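Local coordinates for Non-ribosomal peptide synthetase (Streptomyces halstedii, PDB 3WVN), which is part of a non-ribosomal peptide synthetase with the ANL (AMP-binding) fold and holds aspartic acid in a pocket, at residues Arg338-Thr343 against Thr425-His430. Numbering follows the deposited sequence.
With ASP (aspartic acid), chain C.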
loop_
_atom_site.group_PDB
_atom_site.type_symbol
_atom_site.label_atom_id
_atom_site.label_comp_id
_atom_site.label_asym_id
_atom_site.label_seq_id
_atom_site.Cartn_x
_atom_site.Cartn_y
_atom_site.Cartn_z
ATOM N N ARG A 338 -12.585 -5.500 -10.374
ATOM C CA ARG A 338 -11.369 -5.783 -11.068
ATOM C C ARG A 338 -10.568 -4.489 -11.183
ATOM O O ARG A 338 -11.165 -3.394 -11.390
ATOM C CB ARG A 338 -11.765 -6.289 -12.434
ATOM C CG ARG A 338 -12.400 -7.683 -12.389
ATOM C CD ARG A 338 -13.770 -7.789 -13.118
ATOM N NE ARG A 338 -13.735 -7.312 -14.451
ATOM C CZ ARG A 338 -14.759 -6.767 -15.153
ATOM N NH1 ARG A 338 -15.966 -6.586 -14.686
ATOM N NH2 ARG A 338 -14.534 -6.457 -16.410
ATOM N N MET A 339 -9.251 -4.603 -11.044
ATOM C CA MET A 339 -8.318 -3.489 -11.148
ATOM C C MET A 339 -7.052 -3.972 -11.803
ATOM O O MET A 339 -6.838 -5.155 -11.898
ATOM C CB MET A 339 -7.964 -2.916 -9.774
ATOM C CG MET A 339 -9.193 -2.799 -8.890
ATOM S SD MET A 339 -8.914 -1.953 -7.346
ATOM C CE MET A 339 -7.679 -3.075 -6.654
ATOM N N TYR A 340 -6.241 -3.050 -12.288
ATOM C CA TYR A 340 -4.954 -3.393 -12.872
ATOM C C TYR A 340 -3.995 -2.272 -12.524
ATOM O O TYR A 340 -4.319 -1.093 -12.595
ATOM C CB TYR A 340 -5.097 -3.580 -14.394
ATOM C CG TYR A 340 -3.871 -3.243 -15.214
ATOM C CD1 TYR A 340 -2.712 -4.025 -15.116
ATOM C CD2 TYR A 340 -3.881 -2.178 -16.113
ATOM C CE1 TYR A 340 -1.617 -3.760 -15.892
ATOM C CE2 TYR A 340 -2.769 -1.892 -16.904
ATOM C CZ TYR A 340 -1.636 -2.681 -16.776
ATOM O OH TYR A 340 -0.522 -2.365 -17.531
ATOM N N GLY A 341 -2.770 -2.633 -12.180
ATOM C CA GLY A 341 -1.783 -1.609 -11.880
ATOM C C GLY A 341 -0.380 -2.111 -11.936
ATOM O O GLY A 341 -0.139 -3.313 -12.007
ATOM N N GLN A 342 0.539 -1.150 -11.870
ATOM C CA GLN A 342 1.944 -1.418 -11.587
ATOM C C GLN A 342 2.394 -0.523 -10.480
ATOM O O GLN A 342 1.857 0.585 -10.301
ATOM C CB GLN A 342 2.788 -1.101 -12.815
ATOM C CG GLN A 342 2.480 -1.958 -13.995
ATOM C CD GLN A 342 3.486 -1.742 -15.080
ATOM O OE1 GLN A 342 4.137 -0.686 -15.180
ATOM N NE2 GLN A 342 3.638 -2.743 -15.903
ATOM N N THR A 343 3.452 -0.942 -9.799
ATOM C CA THR A 343 3.936 -0.184 -8.680
ATOM C C THR A 343 4.454 1.171 -9.186
ATOM O O THR A 343 4.322 2.189 -8.509
ATOM C CB THR A 343 5.022 -0.945 -7.905
ATOM O OG1 THR A 343 4.435 -2.090 -7.319
ATOM C CG2 THR A 343 5.577 -0.082 -6.779
ATOM N N THR A 425 4.348 0.807 -19.823
ATOM C CA THR A 425 4.165 -0.317 -18.945
ATOM C C THR A 425 4.797 -1.604 -19.445
ATOM O O THR A 425 4.955 -2.547 -18.683
ATOM C CB THR A 425 2.663 -0.638 -18.777
ATOM O OG1 THR A 425 2.101 -1.071 -20.025
ATOM C CG2 THR A 425 1.911 0.564 -18.218
ATOM N N GLY A 426 5.051 -1.673 -20.752
ATOM C CA GLY A 426 5.333 -2.917 -21.419
ATOM C C GLY A 426 4.181 -3.898 -21.420
ATOM O O GLY A 426 4.404 -5.045 -21.774
ATOM N N ASP A 427 2.951 -3.501 -21.045
ATOM C CA ASP A 427 1.803 -4.372 -21.296
ATOM C C ASP A 427 1.207 -3.934 -22.594
ATOM O O ASP A 427 1.401 -2.799 -22.999
ATOM C CB ASP A 427 0.780 -4.363 -20.167
ATOM C CG ASP A 427 1.369 -4.885 -18.882
ATOM O OD1 ASP A 427 2.143 -5.832 -18.980
ATOM O OD2 ASP A 427 1.085 -4.359 -17.786
ATOM N N TYR A 428 0.511 -4.835 -23.278
ATOM C CA TYR A 428 -0.083 -4.463 -24.541
ATOM C C TYR A 428 -1.593 -4.660 -24.490
ATOM O O TYR A 428 -2.105 -5.619 -23.917
ATOM C CB TYR A 428 0.557 -5.235 -25.713
ATOM C CG TYR A 428 1.924 -4.717 -26.065
ATOM C CD1 TYR A 428 2.115 -3.845 -27.113
ATOM C CD2 TYR A 428 3.023 -5.105 -25.330
ATOM C CE1 TYR A 428 3.374 -3.356 -27.416
ATOM C CE2 TYR A 428 4.282 -4.622 -25.596
ATOM C CZ TYR A 428 4.453 -3.747 -26.643
ATOM O OH TYR A 428 5.730 -3.328 -26.929
ATOM N N GLY A 429 -2.309 -3.754 -25.136
ATOM C CA GLY A 429 -3.754 -3.878 -25.186
ATOM C C GLY A 429 -4.396 -2.738 -25.944
ATOM O O GLY A 429 -3.734 -1.982 -26.649
ATOM N N HIS A 430 -5.683 -2.582 -25.735
ATOM C CA HIS A 430 -6.409 -1.545 -26.448
ATOM C C HIS A 430 -7.479 -0.909 -25.564
ATOM O O HIS A 430 -7.917 -1.489 -24.586
ATOM C CB HIS A 430 -7.024 -2.162 -27.724
ATOM C CG HIS A 430 -8.079 -3.191 -27.447
ATOM N ND1 HIS A 430 -7.781 -4.512 -27.197
ATOM C CD2 HIS A 430 -9.432 -3.087 -27.394
ATOM C CE1 HIS A 430 -8.908 -5.186 -27.026
ATOM N NE2 HIS A 430 -9.926 -4.345 -27.136
HETATM N N ASP C . 0.447 -1.998 -7.634
HETATM C CA ASP C . -0.738 -2.689 -8.285
HETATM C C ASP C . -2.080 -2.253 -7.733
HETATM O O ASP C . -2.169 -1.920 -6.514
HETATM C CB ASP C . -0.627 -4.210 -8.176
HETATM C CG ASP C . 0.812 -4.741 -8.504
HETATM O OD1 ASP C . 1.056 -5.954 -8.272
HETATM O OD2 ASP C . 1.686 -3.953 -8.961
HETATM O OXT ASP C . -3.068 -2.270 -8.515
#
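With CG anti to the backbone N (chi1 150°), the ring of Tyr340 reaches across to Asp427. The side chain of Gln342 takes the other course: CG lies beside the backbone N (chi1 -63°), and the chain then runs out extended to Thr425. In this ANL (AMP-binding) fold, the contact joins the end of strand 335-340 and the Gly341-Thr343 segment after it to the TGD turn leading into strand 427-431. The side chains of Tyr340 and Asp427 approach each other head-on. Tyr340 OH donates to Asp427 OD2 at 2.6 Å, on the lone pair facing away from OD1. This OD2 meets the rim of the ring, close to the ring plane, and the two flat groups are turned 54° apart. Phe439 meets the same ring edge-to-face.

The Gln342 side chain lies roughly perpendicular to that of Thr425. Its NE2 donates to the backbone O of Thr425 at 3.1 Å, in the carbonyl plane and close to the plane of its own amide, which should help fix the rotation of that amide. NE2 also lies 3.6 Å from Asp427 OD2. The turn has its own brace. Thr425 OG1 accepts from the backbone N of Asp427 in an ST turn and is also hydrogen-bonded to Ile390 O in strand 388-393.

On the pocket side, Gly341, Gln342 and Thr343 line the site of the bound aspartic acid. The Gln342 amide is turned to Thr425, while its backbone borders the ligand: Gln342 CA is 3.7 Å from OD2 of the aspartic acid.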